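Local structure of enterotoxin SEN variant (Staphylococcus aureus, 6KRY) at residues Gly122-Val125 and Ile130-Glu133; Thr151-Lys156 and Tyr218-Phe223; Cys175-Ser180 and Asn185-Tyr190. The protein is a staphylococcal enterotoxin of the superantigen family, whose members typically bridge MHC class II molecules and T-cell receptors. All coordinates share one frame; numbering follows the deposited sequence.

Overall arrangement
All three contacts belong to the C-terminal beta-grasp domain of the toxin. Its mixed sheet carries strands 130-139, 114-127, 218-225, 173-180 and 188-191, in that order. Interactions 1 and 3 are hairpins at the two ends of this order, with centres about 15 Å apart and nearest atoms about 6 Å apart. Interaction 2 lies between them, about 10 Å from each, centre to centre. There helix 146-161 meets central strand 218-225. That strand probably bonds to both hairpins: V222 N to N124 O is 2.8 Å, and F177 N to D221 O is 2.8 Å. V153 of the helix also touches V123, I137 and I176, so one side chain reaches four strands.

Interaction 1: Gly122-Val125 and Ile130-Glu133; sequences GVNV and IQQE
The side chain of Q132 folds beside the carbonyl of V125. Its CB lies 3.4 Å from V125 O, the same oxygen that accepts the backbone bond from Q132 N. That bond is short, 2.7 Å from Q132 N to V125 O, and nearly straight at 170°. The Q132 chain then bends at chi2 (-62°), which turns its amide away from V125 and back toward I130. There Q132 NE2 donates to I130 O over 2.7 Å. I130 O lies in the plane of the Q132 amide, while NE2 sits above the carbonyl plane of I130. One methyl of V125, CG1, comes to 4.2 Å from Q132 CB. Y161 of helix 146-161 touches both V125 and Q132.

A second pair of amides also comes close. The N124 and Q131 side chains meet at a slant, their amide planes 70° apart. Their nitrogens, N124 ND2 and Q131 NE2, are 3.8 Å apart and make no bond. Q131 gets there with an extended chain whose CG is anti to the backbone N.

Water 1 bridges the two segments. It accepts from V125 N at 2.9 Å and donates to Q132 O at 2.8 Å; N124 ND2 adds a weak bond. This is the end of the hairpin of strands 114-127 and 130-139, at the protein surface. One direct backbone bond and one water-mediated link therefore carry the polar pairing of V125 with Q132, and the Q132 amide is held by I130 O of its own segment.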
ATOM      1  N   GLY A 122     -16.468   0.876  -3.227  1.00 12.67           N
ATOM      2  CA  GLY A 122     -16.848   2.302  -3.359  1.00 12.83           C
ATOM      3  C   GLY A 122     -15.948   3.162  -2.487  1.00 12.47           C
ATOM      4  O   GLY A 122     -15.619   2.769  -1.378  1.00 11.81           O
ATOM      5  N   VAL A 123     -15.536   4.304  -3.033  1.00 11.85           N
ATOM      6  CA  VAL A 123     -14.769   5.328  -2.331  1.00 12.15           C
ATOM      7  C   VAL A 123     -15.543   6.647  -2.414  1.00 13.03           C
ATOM      8  O   VAL A 123     -15.686   7.215  -3.480  1.00 12.39           O
ATOM      9  CB  VAL A 123     -13.362   5.485  -2.951  1.00 12.33           C
ATOM     10  CG1 VAL A 123     -12.520   6.456  -2.141  1.00 12.07           C
ATOM     11  CG2 VAL A 123     -12.640   4.156  -3.158  1.00 12.20           C
ATOM     12  N   ASN A 124     -16.032   7.122  -1.276  1.00 13.96           N
ATOM     13  CA  ASN A 124     -16.648   8.445  -1.183  1.00 15.80           C
ATOM     14  C   ASN A 124     -15.579   9.470  -0.802  1.00 15.04           C
ATOM     15  O   ASN A 124     -14.631   9.147  -0.062  1.00 14.85           O
ATOM     16  CB  ASN A 124     -17.775   8.452  -0.161  1.00 18.65           C
ATOM     17  CG  ASN A 124     -18.968   7.680  -0.666  1.00 21.53           C
ATOM     18  OD1 ASN A 124     -19.345   6.689  -0.060  1.00 29.77           O
ATOM     19  ND2 ASN A 124     -19.555   8.146  -1.759  1.00 25.91           N
ATOM     20  N   VAL A 125     -15.649  10.644  -1.418  1.00 14.07           N
ATOM     21  CA  VAL A 125     -14.661  11.667  -1.172  1.00 15.00           C
ATOM     22  C   VAL A 125     -15.388  12.949  -0.731  1.00 14.53           C
ATOM     23  O   VAL A 125     -16.349  13.414  -1.397  1.00 15.65           O
ATOM     24  CB  VAL A 125     -13.787  11.914  -2.417  1.00 15.56           C
ATOM     25  CG1 VAL A 125     -12.744  12.985  -2.151  1.00 16.05           C
ATOM     26  CG2 VAL A 125     -13.088  10.663  -2.906  1.00 16.31           C
ATOM     27  N   ILE A 130     -17.784  18.902   1.918  1.00 25.07           N
ATOM     28  CA  ILE A 130     -18.665  18.818   0.738  1.00 25.11           C
ATOM     29  C   ILE A 130     -18.351  17.539  -0.081  1.00 22.59           C
ATOM     30  O   ILE A 130     -17.228  17.343  -0.596  1.00 18.05           O
ATOM     31  CB  ILE A 130     -18.519  20.065  -0.140  1.00 25.26           C
ATOM     32  CG1 ILE A 130     -18.987  21.353   0.545  1.00 30.16           C
ATOM     33  CG2 ILE A 130     -19.213  19.859  -1.482  1.00 25.87           C
ATOM     34  CD1 ILE A 130     -18.677  22.594  -0.292  1.00 31.36           C
ATOM     35  N   GLN A 131     -19.383  16.712  -0.308  1.00 23.42           N
ATOM     36  CA  GLN A 131     -19.259  15.508  -1.125  1.00 24.65           C
ATOM     37  C   GLN A 131     -18.792  15.852  -2.547  1.00 23.17           C
ATOM     38  O   GLN A 131     -19.387  16.716  -3.246  1.00 24.91           O
ATOM     39  CB  GLN A 131     -20.572  14.727  -1.147  1.00 27.72           C
ATOM     40  CG  GLN A 131     -20.428  13.397  -1.879  1.00 33.11           C
ATOM     41  CD  GLN A 131     -21.713  12.610  -1.941  1.00 36.17           C
ATOM     42  OE1 GLN A 131     -22.797  13.145  -1.703  1.00 34.41           O
ATOM     43  NE2 GLN A 131     -21.586  11.332  -2.277  1.00 35.53           N
ATOM     44  N   GLN A 132     -17.721  15.165  -2.968  1.00 18.57           N
ATOM     45  CA  GLN A 132     -17.145  15.221  -4.286  1.00 19.59           C
ATOM     46  C   GLN A 132     -17.623  13.997  -5.101  1.00 18.84           C
ATOM     47  O   GLN A 132     -18.307  13.177  -4.589  1.00 20.17           O
ATOM     48  CB  GLN A 132     -15.614  15.281  -4.191  1.00 19.30           C
ATOM     49  CG  GLN A 132     -15.074  16.353  -3.251  1.00 20.83           C
ATOM     50  CD  GLN A 132     -15.461  17.754  -3.680  1.00 21.67           C
ATOM     51  OE1 GLN A 132     -15.112  18.178  -4.779  1.00 24.65           O
ATOM     52  NE2 GLN A 132     -16.201  18.453  -2.832  1.00 19.20           N
ATOM     53  N   GLU A 133     -17.262  13.948  -6.384  1.00 22.52           N
ATOM     54  CA  GLU A 133     -17.438  12.787  -7.291  1.00 22.13           C
ATOM     55  C   GLU A 133     -16.831  11.574  -6.569  1.00 22.38           C
ATOM     56  O   GLU A 133     -15.712  11.653  -6.044  1.00 21.08           O
ATOM     57  CB  GLU A 133     -16.763  13.121  -8.632  1.00 28.12           C
ATOM     58  CG  GLU A 133     -17.190  12.273  -9.818  1.00 38.36           C
ATOM     59  CD  GLU A 133     -16.217  12.174 -11.003  1.00 45.21           C
ATOM     60  OE1 GLU A 133     -15.363  13.087 -11.175  1.00 49.14           O
ATOM     61  OE2 GLU A 133     -16.328  11.192 -11.796  1.00 43.63           O
TER
HETATM   62  O   HOH W   1     -18.044  10.888  -2.962  1.00 16.08           O

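Interaction 2: Thr151-Lys156 and Tyr218-Phe223; sequences TKVRFK and YHIDVF
This is the helix-on-sheet packing of a beta-grasp fold, the C-terminal domain of staphylococcal and streptococcal toxins. Helix 146-161 lies across one face of the mixed sheet. V153 is the helix residue that meets strand 218-225 here.

The contact is wholly apolar. V153 points toward the strand, and both of its methyls are used. I220 and V222, two residues apart on the strand, point back toward the helix. V153 CG1 meets V222 CG2 at 3.9 Å. V153 runs alongside I220 and V222 but points the opposite way, and methyl meets methyl in both pairs. All three residues are buried. V123, I137 and I176 from other strands also touch V153, making it part of a wider apolar core between helix and sheet.

Hydrogen bonds run within each element and to its neighbours, with none across the contact. In the helix, F155 N bonds to T151 O at 2.9 Å. On the strand, I220 and V222 pair through their backbones with strand 114-127, and H219 and D221 with strand 173-180.

Charged groups stay away from the apolar contact. K152 forms a salt bridge with E148, and R154 with D150.

With CD1 of I220 anti to its CA (chi2 169°), the chain is extended, and I220 CD1 comes within 3.8 Å of V153 CG2.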
ATOM      1  N   THR A 151      -3.252   1.914  -1.574  1.00  9.95           N
ATOM      2  CA  THR A 151      -2.416   2.346  -2.647  1.00 10.62           C
ATOM      3  C   THR A 151      -3.262   2.737  -3.862  1.00 10.55           C
ATOM      4  O   THR A 151      -3.019   3.773  -4.458  1.00  9.45           O
ATOM      5  CB  THR A 151      -1.411   1.264  -3.048  1.00 10.76           C
ATOM      6  OG1 THR A 151      -0.583   0.990  -1.926  1.00 11.73           O
ATOM      7  CG2 THR A 151      -0.568   1.711  -4.214  1.00 11.89           C
ATOM      8  N   LYS A 152      -4.251   1.900  -4.218  1.00  9.80           N
ATOM      9  CA  LYS A 152      -5.126   2.182  -5.352  1.00 10.89           C
ATOM     10  C   LYS A 152      -5.912   3.491  -5.155  1.00 11.00           C
ATOM     11  O   LYS A 152      -5.994   4.338  -6.072  1.00 11.72           O
ATOM     12  CB  LYS A 152      -6.058   0.997  -5.573  1.00 11.47           C
ATOM     13  CG  LYS A 152      -5.376  -0.187  -6.221  1.00 11.64           C
ATOM     14  CD  LYS A 152      -6.279  -1.364  -6.415  1.00 11.50           C
ATOM     15  CE  LYS A 152      -5.591  -2.389  -7.293  1.00 13.68           C
ATOM     16  NZ  LYS A 152      -6.254  -3.719  -7.261  1.00 14.44           N
ATOM     17  N   VAL A 153      -6.400   3.731  -3.939  1.00 11.13           N
ATOM     18  CA  VAL A 153      -7.040   5.021  -3.616  1.00 10.79           C
ATOM     19  C   VAL A 153      -6.042   6.196  -3.713  1.00 10.26           C
ATOM     20  O   VAL A 153      -6.356   7.233  -4.337  1.00 10.39           O
ATOM     21  CB  VAL A 153      -7.681   4.979  -2.221  1.00 11.61           C
ATOM     22  CG1 VAL A 153      -8.232   6.320  -1.779  1.00 11.81           C
ATOM     23  CG2 VAL A 153      -8.814   3.988  -2.216  1.00 12.10           C
ATOM     24  N   ARG A 154      -4.879   6.069  -3.070  1.00  9.58           N
ATOM     25  CA  ARG A 154      -3.935   7.149  -3.016  1.00 11.32           C
ATOM     26  C   ARG A 154      -3.476   7.532  -4.432  1.00 12.64           C
ATOM     27  O   ARG A 154      -3.331   8.745  -4.730  1.00 11.41           O
ATOM     28  CB  ARG A 154      -2.779   6.813  -2.087  1.00 11.32           C
ATOM     29  CG  ARG A 154      -3.159   6.869  -0.622  1.00 11.35           C
ATOM     30  CD  ARG A 154      -1.951   6.763   0.282  1.00 12.62           C
ATOM     31  NE  ARG A 154      -2.349   6.389   1.635  1.00 13.60           N
ATOM     32  CZ  ARG A 154      -1.689   6.688   2.727  1.00 13.17           C
ATOM     33  NH1 ARG A 154      -0.769   7.641   2.720  1.00 12.61           N
ATOM     34  NH2 ARG A 154      -1.965   6.014   3.830  1.00 13.80           N
ATOM     35  N   PHE A 155      -3.294   6.533  -5.307  1.00 12.66           N
ATOM     36  CA  PHE A 155      -2.896   6.793  -6.668  1.00 14.76           C
ATOM     37  C   PHE A 155      -3.946   7.702  -7.348  1.00 13.45           C
ATOM     38  O   PHE A 155      -3.631   8.677  -8.031  1.00 11.67           O
ATOM     39  CB  PHE A 155      -2.735   5.454  -7.386  1.00 18.05           C
ATOM     40  CG  PHE A 155      -2.099   5.612  -8.731  1.00 23.41           C
ATOM     41  CD1 PHE A 155      -0.729   5.732  -8.836  1.00 24.03           C
ATOM     42  CD2 PHE A 155      -2.892   5.749  -9.873  1.00 27.28           C
ATOM     43  CE1 PHE A 155      -0.148   5.942 -10.079  1.00 28.64           C
ATOM     44  CE2 PHE A 155      -2.312   5.916 -11.126  1.00 28.40           C
ATOM     45  CZ  PHE A 155      -0.941   6.039 -11.217  1.00 29.67           C
ATOM     46  N   LYS A 156      -5.216   7.368  -7.152  1.00 12.16           N
ATOM     47  CA  LYS A 156      -6.312   8.145  -7.746  1.00 14.59           C
ATOM     48  C   LYS A 156      -6.411   9.532  -7.100  1.00 13.28           C
ATOM     49  O   LYS A 156      -6.593  10.567  -7.781  1.00 13.68           O
ATOM     50  CB  LYS A 156      -7.604   7.368  -7.582  1.00 19.27           C
ATOM     51  CG  LYS A 156      -7.840   6.321  -8.649  1.00 25.92           C
ATOM     52  CD  LYS A 156      -9.134   6.597  -9.404  1.00 32.00           C
ATOM     53  CE  LYS A 156      -9.255   8.058  -9.794  1.00 34.89           C
ATOM     54  NZ  LYS A 156      -9.967   8.217 -11.086  1.00 35.03           N
ATOM     55  N   TYR A 218     -16.020  -4.066   2.836  1.00 12.94           N
ATOM     56  CA  TYR A 218     -15.403  -2.806   3.162  1.00 13.75           C
ATOM     57  C   TYR A 218     -15.773  -1.761   2.113  1.00 12.44           C
ATOM     58  O   TYR A 218     -15.968  -2.046   0.925  1.00 13.34           O
ATOM     59  CB  TYR A 218     -13.885  -2.942   3.356  1.00 14.69           C
ATOM     60  CG  TYR A 218     -13.539  -3.316   4.765  1.00 15.88           C
ATOM     61  CD1 TYR A 218     -13.641  -4.626   5.213  1.00 16.92           C
ATOM     62  CD2 TYR A 218     -13.206  -2.336   5.689  1.00 17.04           C
ATOM     63  CE1 TYR A 218     -13.467  -4.943   6.554  1.00 18.82           C
ATOM     64  CE2 TYR A 218     -13.012  -2.639   7.026  1.00 17.84           C
ATOM     65  CZ  TYR A 218     -13.136  -3.945   7.461  1.00 19.23           C
ATOM     66  OH  TYR A 218     -12.880  -4.258   8.768  1.00 21.76           O
ATOM     67  N   HIS A 219     -15.860  -0.523   2.571  1.00 13.41           N
ATOM     68  CA  HIS A 219     -15.951   0.644   1.681  1.00 13.58           C
ATOM     69  C   HIS A 219     -15.072   1.723   2.310  1.00 13.40           C
ATOM     70  O   HIS A 219     -14.636   1.589   3.470  1.00 12.41           O
ATOM     71  CB  HIS A 219     -17.388   1.116   1.464  1.00 15.83           C
ATOM     72  CG  HIS A 219     -18.071   1.605   2.694  1.00 16.69           C
ATOM     73  ND1 HIS A 219     -18.731   0.739   3.552  1.00 18.71           N
ATOM     74  CD2 HIS A 219     -18.175   2.835   3.240  1.00 17.38           C
ATOM     75  CE1 HIS A 219     -19.217   1.414   4.576  1.00 18.88           C
ATOM     76  NE2 HIS A 219     -18.940   2.722   4.381  1.00 17.52           N
ATOM     77  N   ILE A 220     -14.750   2.725   1.515  1.00 12.81           N
ATOM     78  CA  ILE A 220     -13.719   3.698   1.927  1.00 12.25           C
ATOM     79  C   ILE A 220     -14.313   5.094   1.876  1.00 12.79           C
ATOM     80  O   ILE A 220     -15.049   5.410   0.946  1.00 13.74           O
ATOM     81  CB  ILE A 220     -12.507   3.548   1.013  1.00 12.41           C
ATOM     82  CG1 ILE A 220     -11.965   2.123   1.148  1.00 12.86           C
ATOM     83  CG2 ILE A 220     -11.432   4.586   1.321  1.00 13.15           C
ATOM     84  CD1 ILE A 220     -10.928   1.791   0.101  1.00 14.78           C
ATOM     85  N   ASP A 221     -13.983   5.914   2.879  1.00 12.64           N
ATOM     86  CA  ASP A 221     -14.312   7.323   2.831  1.00 14.12           C
ATOM     87  C   ASP A 221     -13.016   8.126   2.961  1.00 13.30           C
ATOM     88  O   ASP A 221     -12.227   7.884   3.869  1.00 12.31           O
ATOM     89  CB  ASP A 221     -15.293   7.721   3.923  1.00 16.14           C
ATOM     90  CG  ASP A 221     -16.586   6.925   3.936  1.00 21.70           C
ATOM     91  OD1 ASP A 221     -17.177   6.764   2.862  1.00 23.89           O
ATOM     92  OD2 ASP A 221     -16.956   6.447   5.034  1.00 26.58           O
ATOM     93  N   VAL A 222     -12.840   9.110   2.076  1.00 12.59           N
ATOM     94  CA  VAL A 222     -11.695  10.002   2.087  1.00 11.82           C
ATOM     95  C   VAL A 222     -12.172  11.404   2.518  1.00 12.24           C
ATOM     96  O   VAL A 222     -13.166  11.930   1.944  1.00 11.51           O
ATOM     97  CB  VAL A 222     -11.049  10.048   0.687  1.00 12.16           C
ATOM     98  CG1 VAL A 222      -9.940  11.084   0.603  1.00 11.66           C
ATOM     99  CG2 VAL A 222     -10.526   8.673   0.267  1.00 12.40           C
ATOM    100  N   PHE A 223     -11.457  12.012   3.475  1.00 11.36           N
ATOM    101  CA  PHE A 223     -11.751  13.367   3.957  1.00 13.19           C
ATOM    102  C   PHE A 223     -10.532  14.223   3.658  1.00 12.72           C
ATOM    103  O   PHE A 223      -9.443  13.910   4.103  1.00 13.24           O
ATOM    104  CB  PHE A 223     -12.123  13.346   5.444  1.00 14.15           C
ATOM    105  CG  PHE A 223     -13.363  12.552   5.755  1.00 16.42           C
ATOM    106  CD1 PHE A 223     -14.622  13.109   5.597  1.00 18.55           C
ATOM    107  CD2 PHE A 223     -13.278  11.221   6.137  1.00 17.16           C
ATOM    108  CE1 PHE A 223     -15.765  12.365   5.842  1.00 19.44           C
ATOM    109  CE2 PHE A 223     -14.421  10.479   6.389  1.00 18.22           C
ATOM    110  CZ  PHE A 223     -15.655  11.055   6.244  1.00 20.25           C
TER

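Interaction 3: Cys175-Ser180 and Asn185-Tyr190; sequences CIFFHS and NQSFYY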
ATOM      1  N   CYS A 175      -7.455  12.288   5.348  1.00 12.42           N
ATOM      2  CA  CYS A 175      -7.364  10.956   5.853  1.00 13.38           C
ATOM      3  C   CYS A 175      -8.282  10.008   5.047  1.00 12.99           C
ATOM      4  O   CYS A 175      -9.191  10.421   4.332  1.00 13.72           O
ATOM      5  CB  CYS A 175      -7.676  10.917   7.331  1.00 14.14           C
ATOM      6  SG  CYS A 175      -9.380  11.397   7.709  1.00 20.16           S
ATOM      7  N   ILE A 176      -7.970   8.727   5.184  1.00 12.69           N
ATOM      8  CA  ILE A 176      -8.637   7.642   4.505  1.00 13.16           C
ATOM      9  C   ILE A 176      -9.135   6.664   5.563  1.00 12.81           C
ATOM     10  O   ILE A 176      -8.387   6.150   6.333  1.00 11.40           O
ATOM     11  CB  ILE A 176      -7.730   6.978   3.462  1.00 13.71           C
ATOM     12  CG1 ILE A 176      -8.504   5.836   2.820  1.00 13.75           C
ATOM     13  CG2 ILE A 176      -6.394   6.518   4.037  1.00 14.80           C
ATOM     14  CD1 ILE A 176      -7.844   5.185   1.640  1.00 14.25           C
ATOM     15  N   PHE A 177     -10.460   6.459   5.570  1.00 15.30           N
ATOM     16  CA  PHE A 177     -11.146   5.615   6.509  1.00 16.02           C
ATOM     17  C   PHE A 177     -11.621   4.335   5.832  1.00 13.98           C
ATOM     18  O   PHE A 177     -12.218   4.402   4.792  1.00 14.47           O
ATOM     19  CB  PHE A 177     -12.430   6.288   6.997  1.00 19.92           C
ATOM     20  CG  PHE A 177     -12.289   7.006   8.304  1.00 23.52           C
ATOM     21  CD1 PHE A 177     -12.469   6.324   9.497  1.00 25.37           C
ATOM     22  CD2 PHE A 177     -11.943   8.349   8.331  1.00 26.48           C
ATOM     23  CE1 PHE A 177     -12.327   6.985  10.711  1.00 28.49           C
ATOM     24  CE2 PHE A 177     -11.793   9.002   9.541  1.00 27.12           C
ATOM     25  CZ  PHE A 177     -12.000   8.319  10.720  1.00 28.58           C
ATOM     26  N   PHE A 178     -11.417   3.208   6.495  1.00 13.75           N
ATOM     27  CA  PHE A 178     -11.840   1.907   6.026  1.00 14.72           C
ATOM     28  C   PHE A 178     -12.993   1.467   6.919  1.00 16.28           C
ATOM     29  O   PHE A 178     -12.778   1.298   8.120  1.00 18.63           O
ATOM     30  CB  PHE A 178     -10.672   0.916   6.063  1.00 14.73           C
ATOM     31  CG  PHE A 178      -9.543   1.300   5.137  1.00 15.51           C
ATOM     32  CD1 PHE A 178      -8.552   2.173   5.546  1.00 16.76           C
ATOM     33  CD2 PHE A 178      -9.505   0.818   3.837  1.00 18.00           C
ATOM     34  CE1 PHE A 178      -7.526   2.536   4.685  1.00 17.35           C
ATOM     35  CE2 PHE A 178      -8.487   1.195   2.972  1.00 17.53           C
ATOM     36  CZ  PHE A 178      -7.498   2.046   3.405  1.00 18.37           C
ATOM     37  N   HIS A 179     -14.192   1.345   6.348  1.00 15.98           N
ATOM     38  CA  HIS A 179     -15.438   1.061   7.120  1.00 17.98           C
ATOM     39  C   HIS A 179     -15.988  -0.309   6.739  1.00 18.26           C
ATOM     40  O   HIS A 179     -16.111  -0.586   5.556  1.00 17.66           O
ATOM     41  CB  HIS A 179     -16.540   2.083   6.799  1.00 20.00           C
ATOM     42  CG  HIS A 179     -16.331   3.387   7.481  1.00 23.90           C
ATOM     43  ND1 HIS A 179     -15.875   4.502   6.810  1.00 25.20           N
ATOM     44  CD2 HIS A 179     -16.457   3.739   8.783  1.00 25.34           C
ATOM     45  CE1 HIS A 179     -15.765   5.510   7.668  1.00 25.59           C
ATOM     46  NE2 HIS A 179     -16.081   5.058   8.888  1.00 26.88           N
ATOM     47  N   SER A 180     -16.373  -1.111   7.735  1.00 17.22           N
ATOM     48  CA  SER A 180     -17.056  -2.379   7.452  1.00 18.94           C
ATOM     49  C   SER A 180     -18.514  -2.090   7.031  1.00 19.87           C
ATOM     50  O   SER A 180     -19.253  -1.384   7.717  1.00 19.81           O
ATOM     51  CB  SER A 180     -16.959  -3.333   8.632  1.00 19.38           C
ATOM     52  OG  SER A 180     -17.631  -2.816   9.754  1.00 21.26           O
ATOM     53  N   ASN A 185     -16.967  -4.722  12.349  1.00 30.45           N
ATOM     54  CA  ASN A 185     -15.549  -4.430  12.657  1.00 33.40           C
ATOM     55  C   ASN A 185     -15.394  -2.925  12.880  1.00 33.83           C
ATOM     56  O   ASN A 185     -16.053  -2.135  12.216  1.00 32.36           O
ATOM     57  CB  ASN A 185     -14.622  -4.942  11.557  1.00 36.41           C
ATOM     58  CG  ASN A 185     -15.028  -6.320  11.076  1.00 37.29           C
ATOM     59  OD1 ASN A 185     -15.783  -7.010  11.754  1.00 44.93           O
ATOM     60  ND2 ASN A 185     -14.561  -6.726   9.908  1.00 39.16           N
ATOM     61  N   GLN A 186     -14.527  -2.560  13.838  1.00 35.18           N
ATOM     62  CA  GLN A 186     -14.242  -1.182  14.158  1.00 36.34           C
ATOM     63  C   GLN A 186     -13.561  -0.590  12.915  1.00 32.15           C
ATOM     64  O   GLN A 186     -12.697  -1.191  12.322  1.00 28.04           O
ATOM     65  CB  GLN A 186     -13.454  -1.122  15.475  1.00 41.19           C
ATOM     66  CG  GLN A 186     -12.544   0.086  15.661  1.00 44.69           C
ATOM     67  CD  GLN A 186     -13.245   1.346  16.107  1.00 50.73           C
ATOM     68  OE1 GLN A 186     -14.412   1.587  15.806  1.00 57.02           O
ATOM     69  NE2 GLN A 186     -12.518   2.184  16.828  1.00 59.17           N
ATOM     70  N   SER A 187     -14.028   0.575  12.486  1.00 34.28           N
ATOM     71  CA  SER A 187     -13.425   1.239  11.357  1.00 29.83           C
ATOM     72  C   SER A 187     -12.040   1.753  11.780  1.00 26.90           C
ATOM     73  O   SER A 187     -11.737   1.854  12.971  1.00 24.47           O
ATOM     74  CB  SER A 187     -14.321   2.329  10.905  1.00 32.94           C
ATOM     75  OG  SER A 187     -14.316   3.362  11.865  1.00 38.92           O
ATOM     76  N   PHE A 188     -11.183   2.062  10.809  1.00 22.36           N
ATOM     77  CA  PHE A 188      -9.867   2.612  11.113  1.00 21.90           C
ATOM     78  C   PHE A 188      -9.458   3.520   9.964  1.00 20.16           C
ATOM     79  O   PHE A 188     -10.035   3.438   8.868  1.00 17.73           O
ATOM     80  CB  PHE A 188      -8.831   1.504  11.301  1.00 22.03           C
ATOM     81  CG  PHE A 188      -8.689   0.577  10.119  1.00 21.49           C
ATOM     82  CD1 PHE A 188      -9.574  -0.461   9.931  1.00 22.00           C
ATOM     83  CD2 PHE A 188      -7.677   0.763   9.182  1.00 24.64           C
ATOM     84  CE1 PHE A 188      -9.444  -1.322   8.851  1.00 23.84           C
ATOM     85  CE2 PHE A 188      -7.544  -0.097   8.106  1.00 21.28           C
ATOM     86  CZ  PHE A 188      -8.412  -1.147   7.951  1.00 22.92           C
ATOM     87  N   TYR A 189      -8.480   4.388  10.233  1.00 20.18           N
ATOM     88  CA  TYR A 189      -8.071   5.333   9.264  1.00 19.72           C
ATOM     89  C   TYR A 189      -6.544   5.450   9.239  1.00 17.42           C
ATOM     90  O   TYR A 189      -5.876   5.042  10.176  1.00 15.80           O
ATOM     91  CB  TYR A 189      -8.751   6.677   9.521  1.00 23.31           C
ATOM     92  CG  TYR A 189      -8.170   7.523  10.631  1.00 27.04           C
ATOM     93  CD1 TYR A 189      -8.673   7.461  11.924  1.00 32.53           C
ATOM     94  CD2 TYR A 189      -7.148   8.427  10.381  1.00 28.65           C
ATOM     95  CE1 TYR A 189      -8.160   8.263  12.937  1.00 34.32           C
ATOM     96  CE2 TYR A 189      -6.622   9.227  11.379  1.00 30.51           C
ATOM     97  CZ  TYR A 189      -7.148   9.164  12.656  1.00 35.68           C
ATOM     98  OH  TYR A 189      -6.643   9.979  13.629  1.00 42.42           O
ATOM     99  N   TYR A 190      -6.039   5.959   8.109  1.00 13.69           N
ATOM    100  CA  TYR A 190      -4.688   6.450   7.984  1.00 13.98           C
ATOM    101  C   TYR A 190      -4.728   7.953   7.686  1.00 13.59           C
ATOM    102  O   TYR A 190      -5.620   8.439   6.971  1.00 13.86           O
ATOM    103  CB  TYR A 190      -3.941   5.743   6.857  1.00 14.54           C
ATOM    104  CG  TYR A 190      -3.731   4.260   7.027  1.00 15.59           C
ATOM    105  CD1 TYR A 190      -3.323   3.720   8.240  1.00 17.88           C
ATOM    106  CD2 TYR A 190      -3.855   3.401   5.952  1.00 15.83           C
ATOM    107  CE1 TYR A 190      -3.135   2.358   8.404  1.00 18.44           C
ATOM    108  CE2 TYR A 190      -3.644   2.042   6.087  1.00 16.73           C
ATOM    109  CZ  TYR A 190      -3.266   1.515   7.317  1.00 19.41           C
ATOM    110  OH  TYR A 190      -3.034   0.179   7.474  1.00 19.24           O
TER
HETATM  111  O   HOH W   2     -16.421  -0.305  10.309  1.00 30.24           O
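The ring of F177 has Y189 CB over the centre of one face, 3.5 Å from the ring centroid. S187 OG lies at its edge. The Y189 ring continues beside it obliquely, with centroids 5.0 Å apart and planes at 34°. The first torsion of Y189 (chi1 78°) sets CG over the backbone, flanked by N and C. This lays the ring alongside F177, with Y189 CD2 4.0 Å from C175 CB.

On the other side of the sheet, F178 CB sits over one face of the F188 ring, offset toward the rim. The two rings are near parallel but slid apart. F178 also meets Y190 obliquely, 4.0 Å from F178 CE1 to Y190 CD2, completing an aromatic cluster.

Four backbone bonds tie I176 to Y190 and F178 to F188, an antiparallel hairpin. F178 N to F188 O is 2.8 Å and nearly straight at 176°. Near the turn, water 2 accepts from S180 N and donates to N185 O.

Strand 188-191 is outermost in the sheet. Strand 218-225 pairs with the far side of strand 173-180. Helix 146-161 packs on the face of I176 and Y190, through D150, V153 and R154.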